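Local structure of toll-like receptor 6, Variable lymphocyte receptor B (Mus musculus, 3A79) at residues Thr146-Leu151 / Ala167-Ser172; Ile193-Val198 / Ser216-Gly221; Glu310-Gln315 / Thr341-Met346; Asn359-Val364 / Leu384-Leu389. The protein is an engineered fusion in which most of the Toll-like receptor 6 ectodomain, probably a sensor of microbial lipopeptides, is joined to a fragment of a hagfish variable lymphocyte receptor. One frame throughout, in Å; residues are numbered along the deposited sequence.

Interaction 1: residues Thr146-Leu151 / Ala167-Ser172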
# COMPACT_ATOMS: atom_id res chain seq x y z
N THR B 146 -28.37 -45.85 16.47
CA THR B 146 -28.51 -45.88 15.02
C THR B 146 -28.61 -44.47 14.40
O THR B 146 -28.12 -44.24 13.30
CB THR B 146 -29.74 -46.72 14.60
OG1 THR B 146 -30.70 -45.87 13.96
CG2 THR B 146 -30.37 -47.41 15.81
N LYS B 147 -29.23 -43.54 15.12
CA LYS B 147 -29.44 -42.17 14.60
C LYS B 147 -28.18 -41.30 14.70
O LYS B 147 -28.16 -40.16 14.21
CB LYS B 147 -30.62 -41.48 15.31
CG LYS B 147 -32.04 -41.78 14.74
CD LYS B 147 -33.15 -41.13 15.63
CE LYS B 147 -34.55 -41.79 15.51
NZ LYS B 147 -34.85 -42.91 16.51
N LEU B 148 -27.12 -41.83 15.32
CA LEU B 148 -25.92 -41.04 15.64
C LEU B 148 -25.15 -40.57 14.41
O LEU B 148 -24.85 -41.36 13.52
CB LEU B 148 -24.98 -41.81 16.56
CG LEU B 148 -23.82 -40.95 17.06
CD1 LEU B 148 -24.37 -39.85 17.94
CD2 LEU B 148 -22.76 -41.76 17.81
N THR B 149 -24.81 -39.28 14.39
CA THR B 149 -24.09 -38.71 13.25
C THR B 149 -22.80 -37.97 13.64
O THR B 149 -21.81 -37.97 12.88
CB THR B 149 -25.03 -37.81 12.42
OG1 THR B 149 -24.75 -38.02 11.04
CG2 THR B 149 -24.85 -36.33 12.77
N PHE B 150 -22.80 -37.36 14.81
CA PHE B 150 -21.59 -36.74 15.32
C PHE B 150 -21.14 -37.42 16.60
O PHE B 150 -21.91 -37.55 17.54
CB PHE B 150 -21.83 -35.26 15.58
CG PHE B 150 -20.67 -34.57 16.23
CD1 PHE B 150 -19.91 -33.66 15.52
CD2 PHE B 150 -20.35 -34.82 17.56
CE1 PHE B 150 -18.85 -33.02 16.11
CE2 PHE B 150 -19.29 -34.18 18.17
CZ PHE B 150 -18.54 -33.28 17.44
N LEU B 151 -19.87 -37.84 16.62
CA LEU B 151 -19.29 -38.47 17.79
C LEU B 151 -17.97 -37.79 18.17
O LEU B 151 -17.08 -37.66 17.34
CB LEU B 151 -19.07 -39.96 17.53
CG LEU B 151 -18.51 -40.73 18.72
CD1 LEU B 151 -19.24 -40.35 19.99
CD2 LEU B 151 -18.60 -42.22 18.46
N ALA B 167 -18.93 -48.94 14.40
CA ALA B 167 -18.44 -49.15 13.04
C ALA B 167 -19.54 -49.35 12.01
O ALA B 167 -19.27 -49.36 10.81
CB ALA B 167 -17.49 -50.33 13.02
N HIS B 168 -20.77 -49.49 12.47
CA HIS B 168 -21.88 -49.72 11.55
C HIS B 168 -22.90 -48.59 11.54
O HIS B 168 -24.06 -48.82 11.19
CB HIS B 168 -22.58 -51.03 11.87
CG HIS B 168 -21.73 -52.24 11.64
ND1 HIS B 168 -21.89 -53.06 10.54
CD2 HIS B 168 -20.71 -52.76 12.36
CE1 HIS B 168 -21.01 -54.04 10.60
NE2 HIS B 168 -20.28 -53.89 11.70
N LEU B 169 -22.49 -47.39 11.93
CA LEU B 169 -23.37 -46.23 11.89
C LEU B 169 -22.95 -45.33 10.76
O LEU B 169 -21.78 -45.34 10.35
CB LEU B 169 -23.29 -45.46 13.20
CG LEU B 169 -23.38 -46.32 14.46
CD1 LEU B 169 -22.85 -45.56 15.66
CD2 LEU B 169 -24.81 -46.78 14.68
N HIS B 170 -23.88 -44.55 10.23
CA HIS B 170 -23.55 -43.65 9.13
C HIS B 170 -23.09 -42.29 9.66
O HIS B 170 -23.77 -41.26 9.53
CB HIS B 170 -24.69 -43.59 8.11
CG HIS B 170 -24.92 -44.88 7.38
ND1 HIS B 170 -25.67 -45.91 7.91
CD2 HIS B 170 -24.46 -45.32 6.18
CE1 HIS B 170 -25.67 -46.93 7.06
NE2 HIS B 170 -24.95 -46.59 6.01
N LEU B 171 -21.91 -42.32 10.27
CA LEU B 171 -21.32 -41.16 10.91
C LEU B 171 -20.92 -40.08 9.93
O LEU B 171 -20.54 -40.36 8.79
CB LEU B 171 -20.10 -41.60 11.72
CG LEU B 171 -20.38 -42.42 12.98
CD1 LEU B 171 -19.07 -42.97 13.49
CD2 LEU B 171 -21.07 -41.57 14.04
N SER B 172 -20.98 -38.83 10.39
CA SER B 172 -20.56 -37.67 9.61
C SER B 172 -19.33 -36.97 10.21
O SER B 172 -18.46 -36.50 9.47
CB SER B 172 -21.71 -36.68 9.44
OG SER B 172 -22.43 -36.97 8.27

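Interaction 2: residues Ile193-Val198 / Ser216-Gly221. With NAG (2-acetamido-2-deoxy-beta-D-glucopyranose), chain N; NAG (2-acetamido-2-deoxy-beta-D-glucopyranose), chain M.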
# COMPACT_ATOMS: atom_id res chain seq x y z
N ILE B 193 -10.40 -46.59 12.75
CA ILE B 193 -11.43 -45.56 12.65
C ILE B 193 -12.62 -45.97 11.78
O ILE B 193 -12.45 -46.25 10.60
CB ILE B 193 -10.87 -44.24 12.10
CG1 ILE B 193 -10.18 -43.43 13.19
CG2 ILE B 193 -11.99 -43.40 11.53
CD1 ILE B 193 -8.74 -43.81 13.42
N PRO B 194 -13.82 -45.99 12.37
CA PRO B 194 -15.04 -46.35 11.64
C PRO B 194 -15.21 -45.46 10.43
O PRO B 194 -14.66 -44.36 10.42
CB PRO B 194 -16.16 -46.06 12.65
CG PRO B 194 -15.49 -46.10 13.98
CD PRO B 194 -14.10 -45.60 13.76
N ASN B 195 -15.95 -45.90 9.41
CA ASN B 195 -16.18 -45.04 8.25
C ASN B 195 -16.85 -43.74 8.67
O ASN B 195 -17.93 -43.75 9.26
CB ASN B 195 -17.01 -45.76 7.18
CG ASN B 195 -16.67 -47.23 7.07
OD1 ASN B 195 -16.47 -47.90 8.08
ND2 ASN B 195 -16.58 -47.73 5.84
N THR B 196 -16.20 -42.62 8.38
CA THR B 196 -16.75 -41.30 8.67
C THR B 196 -16.58 -40.42 7.46
O THR B 196 -15.61 -40.56 6.72
CB THR B 196 -15.99 -40.58 9.79
OG1 THR B 196 -15.59 -41.52 10.79
CG2 THR B 196 -16.86 -39.54 10.41
N THR B 197 -17.50 -39.49 7.25
CA THR B 197 -17.25 -38.44 6.28
C THR B 197 -16.03 -37.59 6.72
O THR B 197 -15.05 -37.45 5.97
CB THR B 197 -18.47 -37.53 6.07
OG1 THR B 197 -19.53 -38.31 5.51
CG2 THR B 197 -18.12 -36.39 5.11
N VAL B 198 -16.07 -37.06 7.93
CA VAL B 198 -14.96 -36.26 8.42
C VAL B 198 -14.28 -36.91 9.62
O VAL B 198 -14.93 -37.45 10.50
CB VAL B 198 -15.44 -34.84 8.81
CG1 VAL B 198 -14.30 -34.02 9.37
CG2 VAL B 198 -16.06 -34.15 7.61
N SER B 216 -5.88 -46.71 11.27
CA SER B 216 -6.50 -47.10 10.01
C SER B 216 -7.84 -46.40 9.77
O SER B 216 -8.56 -46.05 10.71
CB SER B 216 -6.66 -48.61 9.96
OG SER B 216 -5.40 -49.23 10.02
N VAL B 217 -8.15 -46.18 8.50
CA VAL B 217 -9.47 -45.75 8.10
C VAL B 217 -9.80 -46.41 6.78
O VAL B 217 -8.91 -46.61 5.95
CB VAL B 217 -9.54 -44.22 7.92
CG1 VAL B 217 -10.90 -43.80 7.36
CG2 VAL B 217 -9.29 -43.52 9.24
N ASN B 218 -11.07 -46.75 6.57
CA ASN B 218 -11.51 -47.27 5.29
C ASN B 218 -12.06 -46.14 4.42
O ASN B 218 -11.41 -45.68 3.48
CB ASN B 218 -12.59 -48.34 5.47
CG ASN B 218 -12.72 -48.79 6.91
OD1 ASN B 218 -12.60 -49.98 7.22
ND2 ASN B 218 -12.98 -47.84 7.81
N ALA B 219 -13.27 -45.70 4.75
CA ALA B 219 -13.93 -44.66 3.98
C ALA B 219 -13.80 -43.32 4.69
O ALA B 219 -14.28 -43.15 5.80
CB ALA B 219 -15.39 -45.01 3.78
N LEU B 220 -13.14 -42.36 4.03
CA LEU B 220 -12.88 -41.06 4.62
C LEU B 220 -12.99 -39.95 3.58
O LEU B 220 -12.42 -40.04 2.50
CB LEU B 220 -11.49 -41.03 5.25
CG LEU B 220 -11.28 -39.87 6.21
CD1 LEU B 220 -12.43 -39.83 7.20
CD2 LEU B 220 -9.96 -39.98 6.91
N GLY B 221 -13.73 -38.90 3.90
CA GLY B 221 -13.92 -37.82 2.95
C GLY B 221 -12.96 -36.69 3.23
O GLY B 221 -12.44 -36.05 2.32
C1 NAG N . -16.82 -49.13 6.24
C2 NAG N . -17.80 -49.76 5.24
C3 NAG N . -18.02 -51.23 5.57
C4 NAG N . -16.69 -51.97 5.52
C5 NAG N . -15.60 -51.31 6.38
C6 NAG N . -14.22 -51.87 5.96
C7 NAG N . -19.41 -47.83 5.40
C8 NAG N . -19.12 -46.80 4.34
N2 NAG N . -19.10 -49.09 5.10
O3 NAG N . -18.92 -51.82 4.67
O4 NAG N . -16.91 -53.31 5.91
O5 NAG N . -15.60 -49.88 6.29
O6 NAG N . -13.14 -51.65 6.85
O7 NAG N . -19.93 -47.50 6.47
C1 NAG M . -0.94 -50.28 10.89
C2 NAG M . 0.11 -51.23 10.29
C3 NAG M . -0.39 -51.79 8.96
C4 NAG M . -1.69 -52.53 9.17
C5 NAG M . -2.75 -51.69 9.90
C6 NAG M . -3.87 -52.63 10.41
C7 NAG M . 2.01 -49.65 10.75
C8 NAG M . 2.63 -49.93 12.09
N2 NAG M . 1.46 -50.69 10.12
O3 NAG M . 0.57 -52.66 8.40
O4 NAG M . -2.16 -52.97 7.91
O5 NAG M . -2.21 -50.92 10.99
O6 NAG M . -5.09 -52.02 10.81
O7 NAG M . 2.05 -48.51 10.28

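Interaction 3: residues Glu310-Gln315 / Thr341-Met346. With NAG (2-acetamido-2-deoxy-beta-D-glucopyranose), chain G; NAG (2-acetamido-2-deoxy-beta-D-glucopyranose), chain C.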
# COMPACT_ATOMS: atom_id res chain seq x y z
N GLU B 310 -3.89 -20.21 4.02
CA GLU B 310 -4.46 -18.98 4.55
C GLU B 310 -3.94 -18.65 5.93
O GLU B 310 -4.01 -19.46 6.84
CB GLU B 310 -6.00 -19.05 4.60
CG GLU B 310 -6.65 -17.67 4.69
CD GLU B 310 -8.17 -17.71 4.88
OE1 GLU B 310 -8.85 -18.56 4.25
OE2 GLU B 310 -8.68 -16.87 5.65
N HIS B 311 -3.43 -17.43 6.07
CA HIS B 311 -2.89 -16.95 7.34
C HIS B 311 -1.53 -17.55 7.60
O HIS B 311 -1.42 -18.62 8.19
CB HIS B 311 -3.82 -17.26 8.51
CG HIS B 311 -3.44 -16.54 9.76
ND1 HIS B 311 -3.17 -15.19 9.79
CD2 HIS B 311 -3.27 -16.98 11.03
CE1 HIS B 311 -2.85 -14.83 11.02
NE2 HIS B 311 -2.91 -15.90 11.79
N VAL B 312 -0.49 -16.86 7.15
CA VAL B 312 0.85 -17.39 7.26
C VAL B 312 1.72 -16.43 8.03
O VAL B 312 1.94 -15.31 7.60
CB VAL B 312 1.47 -17.61 5.88
CG1 VAL B 312 2.88 -18.15 6.02
CG2 VAL B 312 0.60 -18.56 5.07
N LYS B 313 2.19 -16.87 9.20
CA LYS B 313 3.13 -16.09 9.98
C LYS B 313 4.54 -16.64 9.56
O LYS B 313 4.71 -17.84 9.39
CB LYS B 313 2.80 -16.16 11.53
CG LYS B 313 1.23 -16.31 11.97
CD LYS B 313 0.83 -15.96 13.51
CE LYS B 313 -0.74 -16.12 13.88
NZ LYS B 313 -1.42 -15.60 15.22
N ASN B 314 5.51 -15.77 9.29
CA ASN B 314 6.88 -16.24 8.96
C ASN B 314 7.99 -15.65 9.85
O ASN B 314 8.15 -14.44 9.93
CB ASN B 314 7.20 -16.01 7.48
CG ASN B 314 8.65 -16.38 7.11
OD1 ASN B 314 9.40 -16.90 7.94
ND2 ASN B 314 9.04 -16.11 5.87
N GLN B 315 8.75 -16.52 10.50
CA GLN B 315 9.74 -16.10 11.49
C GLN B 315 11.17 -15.99 10.96
O GLN B 315 12.06 -15.55 11.68
CB GLN B 315 9.73 -17.05 12.69
CG GLN B 315 8.37 -17.23 13.31
CD GLN B 315 8.42 -18.12 14.51
OE1 GLN B 315 9.44 -18.78 14.79
NE2 GLN B 315 7.31 -18.17 15.25
N THR B 341 -0.71 -13.49 4.16
CA THR B 341 0.66 -13.85 4.48
C THR B 341 1.51 -12.60 4.32
O THR B 341 1.04 -11.61 3.78
CB THR B 341 1.17 -14.84 3.46
OG1 THR B 341 1.65 -14.11 2.32
CG2 THR B 341 0.06 -15.77 3.02
N PRO B 342 2.77 -12.66 4.77
CA PRO B 342 3.70 -11.54 4.57
C PRO B 342 4.35 -11.54 3.18
O PRO B 342 5.26 -10.75 2.96
CB PRO B 342 4.80 -11.80 5.60
CG PRO B 342 4.42 -13.07 6.32
CD PRO B 342 3.40 -13.76 5.50
N PHE B 343 3.90 -12.41 2.27
CA PHE B 343 4.59 -12.56 0.99
C PHE B 343 4.54 -11.27 0.16
O PHE B 343 3.54 -10.56 0.16
CB PHE B 343 4.05 -13.75 0.19
CG PHE B 343 4.15 -15.07 0.91
CD1 PHE B 343 5.04 -15.23 1.96
CD2 PHE B 343 3.38 -16.15 0.52
CE1 PHE B 343 5.13 -16.44 2.63
CE2 PHE B 343 3.48 -17.37 1.18
CZ PHE B 343 4.36 -17.51 2.24
N ILE B 344 5.64 -10.98 -0.54
CA ILE B 344 5.78 -9.74 -1.30
C ILE B 344 5.68 -9.96 -2.81
O ILE B 344 5.74 -9.00 -3.59
CB ILE B 344 7.12 -9.08 -1.01
CG1 ILE B 344 8.26 -10.04 -1.34
CG2 ILE B 344 7.22 -8.67 0.44
CD1 ILE B 344 9.63 -9.45 -1.12
N HIS B 345 5.53 -11.22 -3.21
CA HIS B 345 5.69 -11.60 -4.61
C HIS B 345 5.31 -13.05 -4.89
O HIS B 345 5.16 -13.86 -3.97
CB HIS B 345 7.15 -11.39 -5.02
CG HIS B 345 7.35 -11.29 -6.50
ND1 HIS B 345 6.99 -10.17 -7.22
CD2 HIS B 345 7.87 -12.16 -7.40
CE1 HIS B 345 7.28 -10.36 -8.50
NE2 HIS B 345 7.81 -11.55 -8.63
N MET B 346 5.16 -13.38 -6.17
CA MET B 346 5.10 -14.76 -6.61
C MET B 346 5.87 -14.88 -7.92
O MET B 346 5.74 -14.03 -8.81
CB MET B 346 3.66 -15.26 -6.78
CG MET B 346 3.51 -16.70 -7.27
SD MET B 346 4.37 -17.93 -6.26
CE MET B 346 3.86 -17.48 -4.59
C1 NAG G . -11.78 -16.22 2.70
C2 NAG G . -11.58 -15.29 3.91
C3 NAG G . -12.04 -15.93 5.21
C4 NAG G . -13.47 -16.41 5.06
C5 NAG G . -13.52 -17.43 3.92
C6 NAG G . -14.93 -17.90 3.63
C7 NAG G . -9.89 -13.55 3.80
C8 NAG G . -8.49 -13.14 4.18
N2 NAG G . -10.22 -14.82 4.07
O3 NAG G . -11.85 -15.04 6.30
O4 NAG G . -13.92 -16.98 6.28
O5 NAG G . -13.03 -16.88 2.71
O6 NAG G . -15.68 -16.84 3.06
O7 NAG G . -10.68 -12.76 3.27
C1 NAG C . -9.66 -16.10 -2.18
C2 NAG C . -11.13 -16.52 -2.11
C3 NAG C . -11.85 -16.08 -0.83
C4 NAG C . -11.01 -16.22 0.43
C5 NAG C . -9.57 -15.77 0.19
C6 NAG C . -8.69 -16.13 1.37
C7 NAG C . -12.38 -16.75 -4.20
C8 NAG C . -13.20 -16.04 -5.25
N2 NAG C . -11.85 -15.97 -3.25
O3 NAG C . -13.07 -16.79 -0.70
O4 NAG C . -11.64 -15.47 1.47
O5 NAG C . -9.02 -16.39 -0.96
O6 NAG C . -8.93 -17.48 1.71
O7 NAG C . -12.22 -17.97 -4.25

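Interaction 4: residues Asn359-Val364 / Leu384-Leu389. With NAG (2-acetamido-2-deoxy-beta-D-glucopyranose), chain C; NAG (2-acetamido-2-deoxy-beta-D-glucopyranose), chain G.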
# COMPACT_ATOMS: atom_id res chain seq x y z
N ASN B 359 -5.41 -17.28 -6.48
CA ASN B 359 -6.04 -16.41 -5.50
C ASN B 359 -5.02 -16.05 -4.44
O ASN B 359 -4.79 -16.82 -3.51
CB ASN B 359 -7.26 -17.12 -4.88
CG ASN B 359 -7.94 -16.32 -3.76
OD1 ASN B 359 -7.45 -15.27 -3.34
ND2 ASN B 359 -9.08 -16.83 -3.28
N PHE B 360 -4.39 -14.89 -4.60
CA PHE B 360 -3.42 -14.40 -3.64
C PHE B 360 -3.97 -13.20 -2.89
O PHE B 360 -3.47 -12.09 -3.03
CB PHE B 360 -2.11 -14.03 -4.33
CG PHE B 360 -1.49 -15.17 -5.09
CD1 PHE B 360 -1.57 -15.23 -6.47
CD2 PHE B 360 -0.85 -16.19 -4.42
CE1 PHE B 360 -1.00 -16.28 -7.17
CE2 PHE B 360 -0.27 -17.25 -5.11
CZ PHE B 360 -0.35 -17.29 -6.49
N THR B 361 -5.01 -13.44 -2.09
CA THR B 361 -5.68 -12.38 -1.35
C THR B 361 -4.89 -11.92 -0.13
O THR B 361 -4.29 -12.73 0.59
CB THR B 361 -7.10 -12.81 -0.88
OG1 THR B 361 -8.05 -12.57 -1.91
CG2 THR B 361 -7.50 -12.01 0.34
N GLN B 362 -4.90 -10.61 0.10
CA GLN B 362 -4.36 -10.04 1.33
C GLN B 362 -2.92 -10.45 1.62
O GLN B 362 -2.62 -11.01 2.66
CB GLN B 362 -5.26 -10.40 2.51
CG GLN B 362 -4.94 -9.60 3.77
CD GLN B 362 -5.94 -9.86 4.87
OE1 GLN B 362 -7.14 -9.93 4.63
NE2 GLN B 362 -5.44 -10.02 6.09
N ASN B 363 -2.03 -10.14 0.69
CA ASN B 363 -0.61 -10.28 0.96
C ASN B 363 0.01 -8.91 0.82
O ASN B 363 -0.61 -7.91 1.14
CB ASN B 363 0.02 -11.26 -0.02
CG ASN B 363 -0.63 -12.61 0.02
OD1 ASN B 363 -1.08 -13.13 -1.00
ND2 ASN B 363 -0.70 -13.21 1.21
N VAL B 364 1.23 -8.87 0.32
CA VAL B 364 1.89 -7.61 0.04
C VAL B 364 2.51 -7.66 -1.37
O VAL B 364 3.65 -7.24 -1.57
CB VAL B 364 2.95 -7.28 1.12
CG1 VAL B 364 3.26 -5.78 1.12
CG2 VAL B 364 2.45 -7.73 2.50
N LEU B 384 -6.00 -10.87 -6.98
CA LEU B 384 -4.94 -10.15 -6.30
C LEU B 384 -5.50 -9.13 -5.29
O LEU B 384 -4.82 -8.19 -4.87
CB LEU B 384 -4.02 -9.51 -7.34
CG LEU B 384 -3.25 -10.58 -8.12
CD1 LEU B 384 -2.80 -10.11 -9.47
CD2 LEU B 384 -2.04 -11.08 -7.32
N GLN B 385 -6.75 -9.34 -4.89
CA GLN B 385 -7.43 -8.46 -3.94
C GLN B 385 -6.70 -8.27 -2.61
O GLN B 385 -6.27 -9.22 -1.98
CB GLN B 385 -8.84 -8.97 -3.68
CG GLN B 385 -9.39 -8.58 -2.33
CD GLN B 385 -10.88 -8.79 -2.24
OE1 GLN B 385 -11.51 -8.49 -1.22
NE2 GLN B 385 -11.47 -9.29 -3.33
N ARG B 386 -6.58 -7.02 -2.19
CA ARG B 386 -5.98 -6.66 -0.91
C ARG B 386 -4.46 -6.77 -0.90
O ARG B 386 -3.87 -7.36 0.01
CB ARG B 386 -6.61 -7.44 0.25
CG ARG B 386 -7.52 -6.61 1.15
CD ARG B 386 -8.40 -7.48 2.02
NE ARG B 386 -9.31 -8.28 1.20
CZ ARG B 386 -9.75 -9.49 1.53
NH1 ARG B 386 -9.37 -10.05 2.68
NH2 ARG B 386 -10.57 -10.15 0.73
N ASN B 387 -3.83 -6.19 -1.92
CA ASN B 387 -2.37 -6.12 -2.00
C ASN B 387 -1.87 -4.70 -2.25
O ASN B 387 -2.58 -3.72 -1.98
CB ASN B 387 -1.86 -7.10 -3.06
CG ASN B 387 -2.07 -8.55 -2.65
OD1 ASN B 387 -3.05 -9.19 -3.05
ND2 ASN B 387 -1.15 -9.07 -1.85
N GLY B 388 -0.64 -4.57 -2.75
CA GLY B 388 -0.05 -3.26 -2.97
C GLY B 388 0.17 -2.88 -4.42
O GLY B 388 1.13 -2.19 -4.73
N LEU B 389 -0.72 -3.31 -5.32
CA LEU B 389 -0.54 -3.00 -6.75
C LEU B 389 -0.68 -1.51 -7.02
O LEU B 389 -1.74 -0.94 -6.82
CB LEU B 389 -1.56 -3.76 -7.60
CG LEU B 389 -1.57 -5.28 -7.56
CD1 LEU B 389 -2.25 -5.84 -8.81
CD2 LEU B 389 -0.16 -5.77 -7.47
C1 NAG C . -9.66 -16.10 -2.18
C2 NAG C . -11.13 -16.52 -2.11
C3 NAG C . -11.85 -16.08 -0.83
C4 NAG C . -11.01 -16.22 0.43
C5 NAG C . -9.57 -15.77 0.19
C6 NAG C . -8.69 -16.13 1.37
C7 NAG C . -12.38 -16.75 -4.20
C8 NAG C . -13.20 -16.04 -5.25
N2 NAG C . -11.85 -15.97 -3.25
O3 NAG C . -13.07 -16.79 -0.70
O4 NAG C . -11.64 -15.47 1.47
O5 NAG C . -9.02 -16.39 -0.96
O6 NAG C . -8.93 -17.48 1.71
O7 NAG C . -12.22 -17.97 -4.25
C1 NAG G . -11.78 -16.22 2.70
C2 NAG G . -11.58 -15.29 3.91
C3 NAG G . -12.04 -15.93 5.21
C4 NAG G . -13.47 -16.41 5.06
C5 NAG G . -13.52 -17.43 3.92
C6 NAG G . -14.93 -17.90 3.63
C7 NAG G . -9.89 -13.55 3.80
C8 NAG G . -8.49 -13.14 4.18
N2 NAG G . -10.22 -14.82 4.07
O3 NAG G . -11.85 -15.04 6.30
O4 NAG G . -13.92 -16.98 6.28
O5 NAG G . -13.03 -16.88 2.71
O6 NAG G . -15.68 -16.84 3.06
O7 NAG G . -10.68 -12.76 3.27

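Interaction 1: residues Thr146-Leu151 / Ala167-Ser172
Leu171 extends a methyl group to Leu148 and Leu151, and the apolar centre of this contact forms where they meet. Its CD2 lies 4.1 Å from CG of Leu148, the two side chains crossing obliquely, and 4.3 Å from CB of Leu151. A chi1 of -70° places CG of Leu171 opposite its own carbonyl carbon; by that turn a side chain that leaves the backbone alongside the other segment brings its CD2 within packing distance of both leucines. Leu169 adds both of its methyls: CD1 sits 4.4 Å from CD2 of Leu148, while CD2 covers the backbone of Thr146, 3.8 Å from its CA. Between the two packing leucines the chain bends in an inverse gamma turn centred on His170, closed by a weak bond from Leu171 N to Leu169 O.

Polar contacts take over at the margin. The amide N of Ser172 donates to Thr149 O over 2.8 Å, a nearly straight bond (165°) that meets a lone pair in the carbonyl plane. Close by, CB of Ser172 rests 3.7 Å from OG1 of Thr149. Backbone bonds of Thr149 and Leu151 to Cys173 carry the pairing onward, and Thr149 also bonds to Arg124 in the preceding repeat.

Two consecutive leucine-rich repeats of the Toll-like receptor 6 part thus meet as their parallel strands begin. The division of labour is plain: leucine methyls fill the interior by shape, whereas the directional Ser172 to Thr149 bond helps set, with the Cys173 bonds, how one turn of the solenoid lies on the next.

Interaction 2: residues Ile193-Val198 / Ser216-Gly221
Ile193 begins a pairing with Ser216 and Val217 in which two short parallel strands, 190-196 and 214-220, join successive turns of the Toll-like receptor 6 leucine-rich-repeat solenoid. Its N donates to Ser216 O over 2.8 Å, while CB and CG2 pack against CG2 of Val217. The OG of Ser216 shares a hydrogen bond of 2.9 Å with O6 of a sugar (NAG, chain M).

Pro194 turns away from the pairing, yet its O accepts a bond from OG1 of Thr196, the hydroxyl standing above the carbonyl plane. Asn195 carries a sugar (NAG, chain N) on ND2; with chi1 at -37°, CG lies beside the backbone N and the amide passes CB of Ala219, 3.6 Å from ND2. Thr196 N then donates to Ala219 O nearly along the C=O axis, a longer, bent bond of 3.3 Å, and Thr196 O receives a CA-H...O contact from Leu220.

At Thr197 and Gly221 both segments turn a corner, before entering strands 198-203 and 222-229. CD1 of Leu220 packs 3.7 Å from Thr197 O, the same oxygen that accepts Gly221 N at 2.9 Å. Val198 then pairs through its backbone with Ile174, and Leu220 CD1 lies 4.2 Å from Val198 C.

Interaction 3: residues Glu310-Gln315 / Thr341-Met346
Val312 (chi1 179°) and Thr341 (chi1 85°) each set CG2 anti to the carbonyl carbon, and these are the branches that meet. The two side chains lie side by side, pointing the same way, with CG2 of Val312 3.5 Å from CG2 of Thr341. Val312 CG1 meets Phe343 at CZ, 4.1 Å away, the side chains crossing at about a right angle.

An ST turn shapes the loop, Phe343 N donating to Thr341 OG1 over 2.8 Å. CB of Thr341 also lies over the centre of the Phe343 ring. Pro342 packs along the strand, its CG 4.2 Å from CB of Asn314, while its O accepts a bond from an aromatic side chain of the other protein chain.

Glu310 extends to the glycan, where OE1 accepts from O6 of NAG (chain C) at 2.8 Å and OE2 from N2 of NAG (chain G) at 3.0 Å. Putting an alanine here would probably leave both sugar donors without their shared carboxylate and the glycan freer to swing.

In this Toll-like receptor 6 part, strand 306-314 thus meets the loop that follows the neighbouring strand 335-339 through apolar packing, without a hydrogen bond between the two segments; the Glu310 carboxylate turns instead to the sugars.

Interaction 4: residues Asn359-Val364 / Leu384-Leu389
The guanidinium of Arg386 carries the methyl CG2 of Thr361 over one face, 3.4 Å above its plane and offset toward the rim, and donates to polar partners at its edges. NH1 donates to Gln362 OE1 at 3.0 Å, the amide plane turned 57° from the guanidinium, and also to O7 of NAG (chain G) at 3.1 Å in an almost straight bond (170°). On another edge NH2 reaches Gln385 OE1 over 2.7 Å; this donor stands above the amide's carbonyl plane, although the oxygen stays in the guanidinium plane. A bend at chi3 (-64°) helps fold the arginine back over Thr361. A leucine in its place would probably leave Gln362 OE1 and the sugar's O7 without their common donor, and Gln385 OE1 without its arginine partner.

Behind this polar group the backbones join, Gln362 N donating to Gln385 O at 2.9 Å, in the carbonyl plane. Deeper in, CB of Phe360 packs 4.2 Å from CD2 of Leu384. Asn359 bears NAG (chain C) on ND2, and its OD1 accepts Thr361 OG1 on a lone pair at 3.1 Å. Gln385 has a second partner, its NE2 bonding to Asp409 of the following repeat.

Asn363 and Asn387 lie side by side at the positions of the repeat's consensus asparagine, consistent with the asparagine ladder of leucine-rich repeats. Chemically, leucine and phenylalanine face inward in this Toll-like receptor 6 part, while on the side of the glycan one arginine ties two neighbouring turns to the sugars that the first of them carries.

All four contacts lie in the Toll-like receptor 6 part of the fusion and follow one another in series along the leucine-rich-repeat solenoid. Interactions 1 and 2 are neighbours, centres 11 Å apart, joined where Ser172 O probably accepts Val198 N. Interactions 3 and 4 form a second pair, also 11 Å between centres, linked by a probable bond from Val364 N to Phe343 O and by the same two sugars. The pairs are well separated: the centres of interactions 1 and 4 stand 42 Å apart, on opposite sides of the chain's centre. Each turn thus builds on its predecessor, and the later pair also reaches the other protein chain of the assembly.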